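Local structure of glutathione peroxidase (Schistosoma mansoni, 2V1M) at residues 30-35 with 64-69; 52-57 with 96-101; 139-144 with 164-169. The protein catalyses the reduction of hydrogen peroxide to water by glutathione, giving glutathione disulfide, as a parasitic worm's thioredoxin-fold peroxidase whose natural form uses selenocysteine. All coordinates share one frame; numbering follows the deposited sequence.

Contact 1 (30-35 with 64-69)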
ATOM      1  N   ARG A  30      -7.488   2.229  12.387  1.00  4.85           N
ATOM      2  CA  ARG A  30      -7.702   1.299  13.504  1.00  5.34           C
ATOM      3  C   ARG A  30      -8.960   0.471  13.265  1.00  4.63           C
ATOM      4  O   ARG A  30     -10.031   0.998  12.935  1.00  5.71           O
ATOM      5  CB  ARG A  30      -7.866   2.063  14.810  1.00  8.10           C
ATOM      6  CG  ARG A  30      -7.647   1.200  16.039  1.00 10.53           C
ATOM      7  CD  ARG A  30      -7.529   2.040  17.313  1.00 13.42           C
ATOM      8  NE  ARG A  30      -6.231   2.717  17.546  1.00 13.57           N
ATOM      9  CZ  ARG A  30      -5.207   2.163  18.193  1.00 12.68           C
ATOM     10  NH1 ARG A  30      -5.295   0.906  18.580  1.00 14.74           N
ATOM     11  NH2 ARG A  30      -4.074   2.840  18.419  1.00 12.28           N
ATOM     12  N   GLY A  31      -8.829  -0.835  13.445  1.00  4.80           N
ATOM     13  CA  GLY A  31      -9.965  -1.735  13.335  1.00  4.77           C
ATOM     14  C   GLY A  31     -10.269  -2.229  11.928  1.00  4.61           C
ATOM     15  O   GLY A  31     -11.164  -3.055  11.782  1.00  5.72           O
ATOM     16  N   HIS A  32      -9.544  -1.738  10.926  1.00  4.57           N
ATOM     17  CA  HIS A  32      -9.725  -2.155   9.521  1.00  4.26           C
ATOM     18  C   HIS A  32      -8.536  -2.953   9.047  1.00  4.01           C
ATOM     19  O   HIS A  32      -7.416  -2.729   9.483  1.00  5.48           O
ATOM     20  CB  HIS A  32      -9.943  -0.907   8.653  1.00  4.88           C
ATOM     21  CG  HIS A  32     -11.288  -0.271   8.922  1.00  6.88           C
ATOM     22  ND1 HIS A  32     -11.528   1.090   8.877  1.00  9.20           N
ATOM     23  CD2 HIS A  32     -12.476  -0.838   9.264  1.00  9.44           C
ATOM     24  CE1 HIS A  32     -12.794   1.326   9.182  1.00 10.52           C
ATOM     25  NE2 HIS A  32     -13.396   0.173   9.409  1.00 10.76           N
ATOM     26  N   VAL A  33      -8.785  -3.900   8.153  1.00  3.82           N
ATOM     27  CA  VAL A  33      -7.685  -4.610   7.497  1.00  3.34           C
ATOM     28  C   VAL A  33      -7.124  -3.692   6.429  1.00  3.17           C
ATOM     29  O   VAL A  33      -7.903  -3.095   5.679  1.00  4.13           O
ATOM     30  CB  VAL A  33      -8.200  -5.941   6.882  1.00  3.77           C
ATOM     31  CG1 VAL A  33      -7.139  -6.619   6.015  1.00  4.00           C
ATOM     32  CG2 VAL A  33      -8.696  -6.866   7.967  1.00  4.65           C
ATOM     33  N   CYS A  34      -5.783  -3.582   6.350  1.00  3.12           N
ATOM     34  CA  CYS A  34      -5.176  -2.715   5.366  1.00  2.86           C
ATOM     35  C   CYS A  34      -4.283  -3.490   4.424  1.00  2.87           C
ATOM     36  O   CYS A  34      -3.544  -4.398   4.845  1.00  3.86           O
ATOM     37  CB  CYS A  34      -4.342  -1.593   6.023  1.00  3.11           C
ATOM     38  SG  CYS A  34      -5.289  -0.507   7.106  1.00  4.78           S
ATOM     39  N   LEU A  35      -4.334  -3.108   3.151  1.00  2.78           N
ATOM     40  CA  LEU A  35      -3.424  -3.625   2.143  1.00  2.83           C
ATOM     41  C   LEU A  35      -2.593  -2.441   1.665  1.00  2.65           C
ATOM     42  O   LEU A  35      -3.155  -1.485   1.112  1.00  3.22           O
ATOM     43  CB  LEU A  35      -4.184  -4.272   0.980  1.00  3.07           C
ATOM     44  CG  LEU A  35      -3.254  -4.987  -0.024  1.00  4.75           C
ATOM     45  CD1 LEU A  35      -2.567  -6.225   0.610  1.00  5.67           C
ATOM     46  CD2 LEU A  35      -4.057  -5.357  -1.272  1.00  7.14           C
ATOM     47  N   GLY A  64     -14.638  -3.807   5.533  1.00  4.64           N
ATOM     48  CA  GLY A  64     -13.539  -3.343   6.397  1.00  4.78           C
ATOM     49  C   GLY A  64     -12.153  -3.306   5.773  1.00  4.55           C
ATOM     50  O   GLY A  64     -11.187  -3.086   6.501  1.00  5.34           O
ATOM     51  N   LEU A  65     -12.020  -3.538   4.461  1.00  3.95           N
ATOM     52  CA  LEU A  65     -10.728  -3.427   3.811  1.00  4.07           C
ATOM     53  C   LEU A  65     -10.407  -1.966   3.474  1.00  3.55           C
ATOM     54  O   LEU A  65     -11.271  -1.268   2.891  1.00  4.26           O
ATOM     55  CB  LEU A  65     -10.688  -4.235   2.515  1.00  4.18           C
ATOM     56  CG  LEU A  65      -9.357  -4.128   1.749  1.00  4.26           C
ATOM     57  CD1 LEU A  65      -8.203  -4.760   2.514  1.00  4.74           C
ATOM     58  CD2 LEU A  65      -9.517  -4.801   0.388  1.00  4.84           C
ATOM     59  N   ARG A  66      -9.183  -1.540   3.759  1.00  3.09           N
ATOM     60  CA  ARG A  66      -8.662  -0.249   3.305  1.00  3.40           C
ATOM     61  C   ARG A  66      -7.375  -0.497   2.529  1.00  3.34           C
ATOM     62  O   ARG A  66      -6.447  -1.100   3.031  1.00  6.72           O
ATOM     63  CB  ARG A  66      -8.418   0.684   4.511  1.00  4.24           C
ATOM     64  CG  ARG A  66      -9.716   0.976   5.302  1.00  4.52           C
ATOM     65  CD  ARG A  66     -10.698   1.790   4.493  1.00  5.32           C
ATOM     66  NE  ARG A  66     -11.890   2.101   5.285  1.00  6.56           N
ATOM     67  CZ  ARG A  66     -12.955   1.297   5.389  1.00  6.56           C
ATOM     68  NH1 ARG A  66     -12.969   0.086   4.821  1.00  6.36           N
ATOM     69  NH2 ARG A  66     -14.004   1.689   6.115  1.00  9.61           N
ATOM     70  N   ILE A  67      -7.336  -0.019   1.299  1.00  3.14           N
ATOM     71  CA  ILE A  67      -6.149  -0.104   0.471  1.00  3.13           C
ATOM     72  C   ILE A  67      -5.445   1.241   0.491  1.00  2.87           C
ATOM     73  O   ILE A  67      -6.097   2.288   0.289  1.00  3.15           O
ATOM     74  CB  ILE A  67      -6.521  -0.530  -0.988  1.00  3.14           C
ATOM     75  CG1 ILE A  67      -7.177  -1.919  -0.953  1.00  3.78           C
ATOM     76  CG2 ILE A  67      -5.290  -0.479  -1.898  1.00  3.71           C
ATOM     77  CD1 ILE A  67      -7.797  -2.313  -2.298  1.00  4.18           C
ATOM     78  N   LEU A  68      -4.136   1.215   0.761  1.00  2.79           N
ATOM     79  CA  LEU A  68      -3.315   2.419   0.873  1.00  2.93           C
ATOM     80  C   LEU A  68      -2.226   2.311  -0.185  1.00  3.06           C
ATOM     81  O   LEU A  68      -1.453   1.343  -0.165  1.00  3.59           O
ATOM     82  CB  LEU A  68      -2.662   2.542   2.253  1.00  3.26           C
ATOM     83  CG  LEU A  68      -3.527   2.810   3.467  1.00  4.68           C
ATOM     84  CD1 LEU A  68      -4.428   1.728   3.834  1.00  6.72           C
ATOM     85  CD2 LEU A  68      -2.589   3.177   4.612  1.00  7.95           C
ATOM     86  N   ALA A  69      -2.138   3.305  -1.069  1.00  2.78           N
ATOM     87  CA  ALA A  69      -1.171   3.272  -2.188  1.00  2.89           C
ATOM     88  C   ALA A  69      -0.169   4.410  -2.039  1.00  2.73           C
ATOM     89  O   ALA A  69      -0.544   5.603  -2.022  1.00  2.86           O
ATOM     90  CB  ALA A  69      -1.900   3.383  -3.512  1.00  3.14           C
TER
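The imidazole of H32 and the guanidinium of R66 lie one over the other, their planes 30° apart: CZ of R66 sits toward the rim of one ring face, and the carbonyl O of R30 approaches the other face near its rim. The closest touch is 3.3 Å, between CE1 of H32 and NH2 of R66. A bend at chi2 (-67°) lays the arginine's flat group over the histidine, with NH1 still near its own strand. In the guanidinium plane, NH1 of R66 donates to O of L65 at 2.9 Å, meeting that oxygen from above its carbonyl plane; NH1 also bonds O of V61, just past helix 46-60.

Beneath this pair, strands 33-35 and 65-69 run parallel. R66 N binds V33 O at 2.8 Å in a nearly straight approach, L35 N binds R66 O, and L68 N binds L35 O at 2.9 Å. The ladder starts with a weak bond from V33 N to G64 O. G64 is the C' residue of the Schellman motif that ends helix 46-60, so the chain passes from helix to strand here.

On one side of the sheet CD1 of L65 reaches CG1 of V33 at 4.1 Å, and L35 packs beside I67, a surface covered by helices 46-60 and 159-167. On the other, CD1 of L68 meets CB of C34 at 4.0 Å. The V33 side is thus apolar, while the C34 side also carries the H32-R66 pair; the arginine's bonds to main-chain oxygens hold its flat group there, and its charge would probably disfavour protonation of H32.

Contact 2 (52-57 with 96-101); sequences QLQEMH and VQFDMF
Residues 52-57 of helix 46-60 lie against the loop leading into strand 99-100, the backbones coming nearest at Q54 and V96, whose CA atoms are 5.7 Å apart, and again at H57 and F98. The amide of Q54 grips Q97 at two points. Its OE1 accepts the backbone N of Q97 at 2.8 Å, from a donor 39° out of the carbonyl plane, and its NE2 gives a bond to the side-chain OE1 of Q97 at 2.9 Å, this partner lying almost in the amide plane. With CG trans to the helix backbone N (chi1 174°) and a turn at chi2, the glutamine curls toward the loop; the two side-chain amides are twisted 50° from one another. One amide therefore fixes both the main chain and the side chain of Q97.

H57 lays one ring face on the loop backbone: N of F98 stands over the ring centre and C of Q97 nearer the rim. NE2 of H57 touches CB of Q97 at 3.5 Å, and ND1 approaches CB of F98 at 3.6 Å. The F98 ring is buried. Its CE1 meets CB of L53 at 3.9 Å, while CG1 of V96 lies over the centre of one face, 3.4 Å above the plane. I67 and A69 of strand 65-71 and Y50 of the same helix also pack against F98.

The contact thus pins the entry to an outer strand of the mixed sheet onto a flanking helix, part of the helix-on-sheet layering of the thioredoxin fold to which glutathione peroxidases belong.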
ATOM      1  N   GLN A  52      -7.073  -4.355 -10.528  1.00  2.92           N
ATOM      2  CA  GLN A  52      -7.480  -5.340  -9.530  1.00  3.33           C
ATOM      3  C   GLN A  52      -7.675  -4.674  -8.157  1.00  2.92           C
ATOM      4  O   GLN A  52      -8.589  -5.064  -7.423  1.00  3.28           O
ATOM      5  CB  GLN A  52      -6.482  -6.473  -9.427  1.00  3.39           C
ATOM      6  CG  GLN A  52      -6.480  -7.344 -10.692  1.00  4.16           C
ATOM      7  CD  GLN A  52      -5.689  -8.628 -10.539  1.00  5.17           C
ATOM      8  OE1 GLN A  52      -5.209  -8.977  -9.466  1.00  4.78           O
ATOM      9  NE2 GLN A  52      -5.571  -9.360 -11.624  0.80  9.40           N
ATOM     10  N   LEU A  53      -6.790  -3.743  -7.787  1.00  2.89           N
ATOM     11  CA  LEU A  53      -6.979  -3.052  -6.504  1.00  3.22           C
ATOM     12  C   LEU A  53      -8.308  -2.305  -6.442  1.00  3.00           C
ATOM     13  O   LEU A  53      -8.975  -2.286  -5.410  1.00  3.22           O
ATOM     14  CB  LEU A  53      -5.796  -2.131  -6.187  1.00  3.22           C
ATOM     15  CG  LEU A  53      -4.484  -2.865  -5.919  1.00  3.51           C
ATOM     16  CD1 LEU A  53      -3.332  -1.835  -5.953  1.00  4.55           C
ATOM     17  CD2 LEU A  53      -4.522  -3.543  -4.532  1.00  3.99           C
ATOM     18  N   GLN A  54      -8.673  -1.624  -7.534  1.00  3.02           N
ATOM     19  CA  GLN A  54      -9.949  -0.889  -7.536  1.00  2.90           C
ATOM     20  C   GLN A  54     -11.141  -1.860  -7.441  1.00  3.21           C
ATOM     21  O   GLN A  54     -12.137  -1.553  -6.751  1.00  3.23           O
ATOM     22  CB  GLN A  54     -10.031   0.009  -8.779  1.00  3.23           C
ATOM     23  CG  GLN A  54     -11.374   0.696  -8.925  1.00  3.02           C
ATOM     24  CD  GLN A  54     -11.837   1.485  -7.749  1.00  3.25           C
ATOM     25  OE1 GLN A  54     -11.032   1.965  -6.915  1.00  3.04           O
ATOM     26  NE2 GLN A  54     -13.179   1.638  -7.652  1.00  2.91           N
ATOM     27  N   GLU A  55     -11.061  -3.001  -8.124  1.00  3.21           N
ATOM     28  CA  GLU A  55     -12.105  -4.025  -7.983  0.80  3.47           C
ATOM     29  C   GLU A  55     -12.167  -4.555  -6.548  1.00  3.31           C
ATOM     30  O   GLU A  55     -13.259  -4.796  -6.005  1.00  4.01           O
ATOM     31  CB  GLU A  55     -11.872  -5.163  -8.984  0.80  4.75           C
ATOM     32  CG  GLU A  55     -12.134  -4.781 -10.432  0.80  8.75           C
ATOM     33  CD  GLU A  55     -11.153  -5.376 -11.478  0.80  8.74           C
ATOM     34  OE1 GLU A  55     -10.438  -6.354 -11.191  0.80  9.83           O
ATOM     35  OE2 GLU A  55     -11.085  -4.850 -12.624  0.80  9.02           O
ATOM     36  N   MET A  56     -11.014  -4.793  -5.944  1.00  3.25           N
ATOM     37  CA  MET A  56     -11.042  -5.304  -4.584  0.50  3.57           C
ATOM     38  C   MET A  56     -11.543  -4.277  -3.585  1.00  3.36           C
ATOM     39  O   MET A  56     -12.293  -4.644  -2.676  1.00  3.61           O
ATOM     40  CB  MET A  56      -9.681  -5.813  -4.177  0.50  3.14           C
ATOM     41  CG  MET A  56      -9.246  -7.026  -4.957  0.50  2.85           C
ATOM     42  SD  MET A  56      -7.516  -7.479  -4.710  0.50  4.05           S
ATOM     43  CE  MET A  56      -7.592  -8.027  -3.001  0.50  4.57           C
ATOM     44  N   HIS A  57     -11.164  -3.012  -3.768  1.00  3.25           N
ATOM     45  CA  HIS A  57     -11.744  -1.937  -2.959  1.00  3.39           C
ATOM     46  C   HIS A  57     -13.271  -1.989  -3.064  1.00  3.19           C
ATOM     47  O   HIS A  57     -13.996  -1.941  -2.071  1.00  3.37           O
ATOM     48  CB  HIS A  57     -11.261  -0.593  -3.481  1.00  3.55           C
ATOM     49  CG  HIS A  57     -12.003   0.549  -2.879  1.00  3.95           C
ATOM     50  ND1 HIS A  57     -11.635   1.109  -1.667  1.00  4.47           N
ATOM     51  CD2 HIS A  57     -13.103   1.218  -3.323  1.00  4.30           C
ATOM     52  CE1 HIS A  57     -12.491   2.086  -1.419  1.00  4.71           C
ATOM     53  NE2 HIS A  57     -13.393   2.162  -2.384  1.00  4.59           N
ATOM     54  N   VAL A  96      -9.783   5.162  -9.328  1.00  3.24           N
ATOM     55  CA  VAL A  96      -9.348   4.785  -8.001  1.00  3.20           C
ATOM     56  C   VAL A  96     -10.195   5.479  -6.919  1.00  3.21           C
ATOM     57  O   VAL A  96     -10.265   6.727  -6.882  1.00  3.62           O
ATOM     58  CB  VAL A  96      -7.875   5.168  -7.796  1.00  3.33           C
ATOM     59  CG1 VAL A  96      -7.468   5.055  -6.329  1.00  4.34           C
ATOM     60  CG2 VAL A  96      -6.992   4.278  -8.673  1.00  4.46           C
ATOM     61  N   GLN A  97     -10.753   4.654  -6.028  1.00  2.93           N
ATOM     62  CA  GLN A  97     -11.526   5.167  -4.879  1.00  2.97           C
ATOM     63  C   GLN A  97     -10.854   4.884  -3.558  1.00  3.26           C
ATOM     64  O   GLN A  97     -11.323   5.382  -2.523  1.00  4.87           O
ATOM     65  CB  GLN A  97     -12.934   4.586  -4.883  1.00  3.04           C
ATOM     66  CG  GLN A  97     -13.769   5.068  -6.036  1.00  3.36           C
ATOM     67  CD  GLN A  97     -15.091   4.362  -6.034  1.00  3.19           C
ATOM     68  OE1 GLN A  97     -15.153   3.138  -6.173  1.00  4.10           O
ATOM     69  NE2 GLN A  97     -16.179   5.103  -5.788  1.00  4.08           N
ATOM     70  N   PHE A  98      -9.797   4.066  -3.542  1.00  3.14           N
ATOM     71  CA  PHE A  98      -9.045   3.797  -2.336  1.00  3.27           C
ATOM     72  C   PHE A  98      -8.066   4.966  -2.056  1.00  3.32           C
ATOM     73  O   PHE A  98      -8.077   5.989  -2.765  1.00  4.20           O
ATOM     74  CB  PHE A  98      -8.341   2.437  -2.403  1.00  3.36           C
ATOM     75  CG  PHE A  98      -7.483   2.217  -3.629  1.00  3.25           C
ATOM     76  CD1 PHE A  98      -8.015   1.628  -4.789  1.00  3.50           C
ATOM     77  CD2 PHE A  98      -6.141   2.635  -3.645  1.00  3.86           C
ATOM     78  CE1 PHE A  98      -7.220   1.446  -5.917  1.00  3.95           C
ATOM     79  CE2 PHE A  98      -5.356   2.472  -4.786  1.00  4.19           C
ATOM     80  CZ  PHE A  98      -5.900   1.893  -5.940  1.00  3.82           C
ATOM     81  N   ASP A  99      -7.294   4.860  -0.969  1.00  3.19           N
ATOM     82  CA  ASP A  99      -6.537   5.998  -0.472  1.00  3.00           C
ATOM     83  C   ASP A  99      -5.173   6.079  -1.146  1.00  2.75           C
ATOM     84  O   ASP A  99      -4.370   5.150  -1.085  1.00  3.53           O
ATOM     85  CB  ASP A  99      -6.432   5.911   1.046  1.00  3.64           C
ATOM     86  CG  ASP A  99      -7.772   6.128   1.732  1.00  4.47           C
ATOM     87  OD1 ASP A  99      -8.663   6.770   1.140  1.00  6.39           O
ATOM     88  OD2 ASP A  99      -7.900   5.675   2.889  1.00  6.05           O
ATOM     89  N   MET A 100      -4.900   7.246  -1.733  1.00  3.00           N
ATOM     90  CA  MET A 100      -3.647   7.590  -2.390  1.00  2.91           C
ATOM     91  C   MET A 100      -2.837   8.533  -1.528  1.00  3.02           C
ATOM     92  O   MET A 100      -3.375   9.467  -0.900  1.00  3.40           O
ATOM     93  CB  MET A 100      -3.933   8.295  -3.729  1.00  2.94           C
ATOM     94  CG  MET A 100      -4.644   7.434  -4.797  1.00  3.02           C
ATOM     95  SD  MET A 100      -3.677   6.027  -5.391  1.00  3.40           S
ATOM     96  CE  MET A 100      -2.181   6.818  -5.974  1.00  4.88           C
ATOM     97  N   PHE A 101      -1.520   8.313  -1.548  1.00  2.68           N
ATOM     98  CA  PHE A 101      -0.578   9.106  -0.741  1.00  2.88           C
ATOM     99  C   PHE A 101       0.426   9.857  -1.583  1.00  2.93           C
ATOM    100  O   PHE A 101       0.580   9.631  -2.780  1.00  2.96           O
ATOM    101  CB  PHE A 101       0.072   8.204   0.325  1.00  3.16           C
ATOM    102  CG  PHE A 101      -0.970   7.706   1.319  1.00  2.99           C
ATOM    103  CD1 PHE A 101      -1.251   8.450   2.462  1.00  3.53           C
ATOM    104  CD2 PHE A 101      -1.768   6.582   1.026  1.00  3.56           C
ATOM    105  CE1 PHE A 101      -2.269   8.057   3.355  1.00  4.22           C
ATOM    106  CE2 PHE A 101      -2.780   6.207   1.880  1.00  3.40           C
ATOM    107  CZ  PHE A 101      -3.055   6.956   3.038  1.00  4.03           C
TER

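Contact 3 (139-144 with 164-169)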
ATOM      1  N   VAL A 139      -2.071  -6.036   6.629  1.00  3.08           N
ATOM      2  CA  VAL A 139      -2.080  -5.567   8.018  1.00  2.84           C
ATOM      3  C   VAL A 139      -3.448  -5.895   8.605  1.00  2.77           C
ATOM      4  O   VAL A 139      -4.504  -5.574   8.016  1.00  3.17           O
ATOM      5  CB  VAL A 139      -1.809  -4.063   8.045  1.00  3.16           C
ATOM      6  CG1 VAL A 139      -1.859  -3.509   9.499  1.00  4.15           C
ATOM      7  CG2 VAL A 139      -0.492  -3.702   7.374  1.00  3.82           C
ATOM      8  N   ASP A 140      -3.437  -6.537   9.779  1.00  2.89           N
ATOM      9  CA  ASP A 140      -4.681  -6.947  10.411  1.00  3.18           C
ATOM     10  C   ASP A 140      -5.415  -5.762  11.092  1.00  3.12           C
ATOM     11  O   ASP A 140      -4.972  -4.605  11.065  1.00  3.19           O
ATOM     12  CB  ASP A 140      -4.399  -8.132  11.357  1.00  3.40           C
ATOM     13  CG  ASP A 140      -3.686  -7.749  12.663  1.00  3.81           C
ATOM     14  OD1 ASP A 140      -3.538  -6.546  12.979  1.00  3.40           O
ATOM     15  OD2 ASP A 140      -3.280  -8.722  13.342  1.00  5.11           O
ATOM     16  N   ARG A 141      -6.571  -6.099  11.675  1.00  3.46           N
ATOM     17  CA  ARG A 141      -7.424  -5.085  12.315  1.00  3.74           C
ATOM     18  C   ARG A 141      -6.810  -4.452  13.567  1.00  3.89           C
ATOM     19  O   ARG A 141      -7.390  -3.480  14.075  1.00  4.42           O
ATOM     20  CB  ARG A 141      -8.767  -5.670  12.674  1.00  3.95           C
ATOM     21  CG  ARG A 141      -9.652  -6.037  11.447  1.00  4.34           C
ATOM     22  CD  ARG A 141     -11.009  -6.520  11.899  1.00  5.52           C
ATOM     23  NE  ARG A 141     -11.933  -6.988  10.857  1.00  6.14           N
ATOM     24  CZ  ARG A 141     -12.731  -6.204  10.136  1.00  6.08           C
ATOM     25  NH1 ARG A 141     -12.654  -4.885  10.215  1.00  6.88           N
ATOM     26  NH2 ARG A 141     -13.617  -6.730   9.286  1.00  7.65           N
ATOM     27  N   GLN A 142      -5.686  -5.004  14.049  1.00  4.03           N
ATOM     28  CA  GLN A 142      -4.915  -4.438  15.160  1.00  4.48           C
ATOM     29  C   GLN A 142      -3.638  -3.755  14.684  1.00  3.60           C
ATOM     30  O   GLN A 142      -2.761  -3.418  15.487  1.00  4.12           O
ATOM     31  CB  GLN A 142      -4.615  -5.514  16.232  1.00  4.90           C
ATOM     32  CG  GLN A 142      -5.851  -5.966  16.960  1.00  6.48           C
ATOM     33  CD  GLN A 142      -6.731  -6.905  16.155  1.00  6.14           C
ATOM     34  OE1 GLN A 142      -6.254  -7.865  15.549  0.80  6.59           O
ATOM     35  NE2 GLN A 142      -8.026  -6.637  16.171  1.00  8.60           N
ATOM     36  N   GLY A 143      -3.511  -3.519  13.382  1.00  3.16           N
ATOM     37  CA  GLY A 143      -2.412  -2.724  12.866  1.00  3.36           C
ATOM     38  C   GLY A 143      -1.092  -3.485  12.750  1.00  2.86           C
ATOM     39  O   GLY A 143      -0.033  -2.867  12.605  1.00  3.15           O
ATOM     40  N   GLN A 144      -1.168  -4.821  12.790  1.00  3.10           N
ATOM     41  CA  GLN A 144       0.027  -5.684  12.747  1.00  3.16           C
ATOM     42  C   GLN A 144       0.241  -6.181  11.317  1.00  2.98           C
ATOM     43  O   GLN A 144      -0.646  -6.825  10.742  1.00  2.83           O
ATOM     44  CB  GLN A 144      -0.159  -6.884  13.676  1.00  3.61           C
ATOM     45  CG  GLN A 144      -0.580  -6.475  15.087  1.00  4.04           C
ATOM     46  CD  GLN A 144       0.459  -5.606  15.745  1.00  4.12           C
ATOM     47  OE1 GLN A 144       1.576  -6.062  15.986  1.00  5.58           O
ATOM     48  NE2 GLN A 144       0.127  -4.355  16.022  1.00  5.12           N
ATOM     49  N   GLU A 164      -9.805 -13.852   5.526  0.50  5.38           N
ATOM     50  CA  GLU A 164      -9.541 -14.430   6.846  0.50  5.98           C
ATOM     51  C   GLU A 164      -9.409 -13.312   7.877  0.50  5.10           C
ATOM     52  O   GLU A 164     -10.030 -13.357   8.965  0.50  5.23           O
ATOM     53  CB  GLU A 164      -8.318 -15.363   6.815  0.50  5.91           C
ATOM     54  CG  GLU A 164      -8.538 -16.640   5.957  0.50  7.55           C
ATOM     55  CD  GLU A 164      -7.298 -17.503   5.726  0.50  9.85           C
ATOM     56  OE1 GLU A 164      -6.249 -17.013   5.260  0.50 12.02           O
ATOM     57  OE2 GLU A 164      -7.388 -18.713   5.983  0.50 14.02           O
ATOM     58  N   LEU A 165      -8.631 -12.293   7.537  1.00  4.69           N
ATOM     59  CA  LEU A 165      -8.419 -11.227   8.531  1.00  4.86           C
ATOM     60  C   LEU A 165      -9.677 -10.371   8.746  1.00  4.95           C
ATOM     61  O   LEU A 165      -9.894  -9.850   9.851  1.00  5.92           O
ATOM     62  CB  LEU A 165      -7.229 -10.366   8.153  1.00  4.43           C
ATOM     63  CG  LEU A 165      -5.876 -11.090   8.057  1.00  4.32           C
ATOM     64  CD1 LEU A 165      -4.784 -10.040   7.799  1.00  5.34           C
ATOM     65  CD2 LEU A 165      -5.582 -11.862   9.350  1.00  6.46           C
ATOM     66  N   LEU A 166     -10.498 -10.194   7.713  1.00  5.35           N
ATOM     67  CA  LEU A 166     -11.771  -9.434   7.879  1.00  5.56           C
ATOM     68  C   LEU A 166     -12.723 -10.151   8.796  1.00  6.29           C
ATOM     69  O   LEU A 166     -13.499  -9.506   9.513  1.00  7.70           O
ATOM     70  CB  LEU A 166     -12.469  -9.234   6.523  1.00  5.84           C
ATOM     71  CG  LEU A 166     -11.801  -8.243   5.556  1.00  5.55           C
ATOM     72  CD1 LEU A 166     -12.492  -8.284   4.222  1.00  6.20           C
ATOM     73  CD2 LEU A 166     -11.820  -6.800   6.074  1.00  6.42           C
ATOM     74  N   GLU A 167     -12.673 -11.488   8.789  1.00  7.50           N
ATOM     75  CA  GLU A 167     -13.562 -12.288   9.621  1.00  8.85           C
ATOM     76  C   GLU A 167     -13.203 -12.145  11.098  1.00  9.37           C
ATOM     77  O   GLU A 167     -14.104 -12.260  11.951  1.00 10.42           O
ATOM     78  CB  GLU A 167     -13.520 -13.763   9.200  1.00 10.47           C
ATOM     79  CG  GLU A 167     -14.413 -14.144   8.027  0.50 15.82           C
ATOM     80  CD  GLU A 167     -15.904 -13.967   8.286  0.50 21.43           C
ATOM     81  OE1 GLU A 167     -16.325 -13.787   9.451  0.50 24.27           O
ATOM     82  OE2 GLU A 167     -16.667 -14.007   7.299  0.50 24.16           O
ATOM     83  N   LYS A 168     -11.922 -11.882  11.416  1.00  9.18           N
ATOM     84  CA  LYS A 168     -11.490 -11.728  12.800  1.00 10.10           C
ATOM     85  C   LYS A 168     -12.030 -10.434  13.373  1.00 10.14           C
ATOM     86  O   LYS A 168     -12.241  -9.448  12.637  1.00 11.18           O
ATOM     87  CB  LYS A 168      -9.952 -11.742  12.903  1.00 10.75           C
ATOM     88  CG  LYS A 168      -9.330 -12.989  12.345  1.00 14.09           C
ATOM     89  CD  LYS A 168      -7.841 -13.025  12.606  0.50 15.33           C
ATOM     90  CE  LYS A 168      -7.390 -14.451  12.825  0.50 17.34           C
ATOM     91  NZ  LYS A 168      -8.123 -15.128  13.944  0.50 19.22           N
ATOM     92  N   LYS A 169     -12.213 -10.428  14.690  1.00 11.34           N
ATOM     93  CA  LYS A 169     -12.561  -9.204  15.407  1.00 13.64           C
ATOM     94  C   LYS A 169     -11.448  -8.156  15.409  1.00 14.69           C
ATOM     95  O   LYS A 169     -10.254  -8.459  15.486  1.00 15.62           O
ATOM     96  CB  LYS A 169     -12.955  -9.563  16.834  1.00 14.19           C
ATOM     97  CG  LYS A 169     -13.522  -8.426  17.643  1.00 16.24           C
ATOM     98  CD  LYS A 169     -13.805  -8.862  19.076  0.50 16.06           C
ATOM     99  CE  LYS A 169     -14.519  -7.759  19.847  0.50 17.45           C
ATOM    100  NZ  LYS A 169     -15.907  -7.560  19.340  0.50 18.16           N
ATOM    101  OXT LYS A 169     -11.732  -6.957  15.327  1.00 16.98           O
TER
HETATM  102  O   HOH W   1      -7.712  -8.788  11.424  1.00  4.85           O
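The carbonyl O of L166, near the end of helix 159-167, is gripped side-on by two nitrogens of R141. NH2 gives the shorter bond, 2.8 Å, along a lone pair in the carbonyl plane; NE adds a longer one of 3.3 Å from above that plane. The oxygen itself lies within 2° of the guanidinium plane. An aliphatic chain extended from CG to NE (chi2 -176°, chi3 -176°) carries the group across to the helix end, where CD2 of L166 covers one guanidinium face at 3.7 Å from NH2. The same group also bonds O of G31 and O of K63, so it links three backbone regions.

Farther along, NE2 of Q142 donates to the terminal carboxylate O of K169 at 3.0 Å, on a lone pair, and a water bridges N of R141 and O of L165. D140 organises the loop: its OD1 takes N of Q142, an Asx turn, and also N of Q144 just beyond the type I turn from D140 to G143; the two bonds, each 2.9 Å, come from opposite faces of the carboxylate plane. CD1 of L165 rests on CA of D140 at 4.0 Å.

The beta hairpin between strands 136-139 and 145-149 is thereby fastened to the C terminus through hydrogen bonds to backbone and carboxylate oxygens. The carbonyl dipoles at this helix end, with the carboxylate nearby, would be expected to stabilise the arginine's positive charge.

In the fold
From the N terminus, strand 33-39 comes first, and contact 1 closes a loop from it through helix 46-60 to strand 65-71, forming a right-handed parallel beta-alpha-beta crossover. Contact 2 starts on that connecting helix and ends after strand 65-71, so it crosses contact 1; the two meet where A69 pairs with D99 and F101 in the sheet. Contact 3 follows in series, closing the loop that runs from the hairpin turn through strand 145-149 to helix 159-167. It touches contact 1 through R141 on G31 and V139 on C34, but stays about 8 Å from contact 2 at the nearest atoms. The three tie the sheet, from its 99-100 edge to the 136-149 hairpin, to both helices.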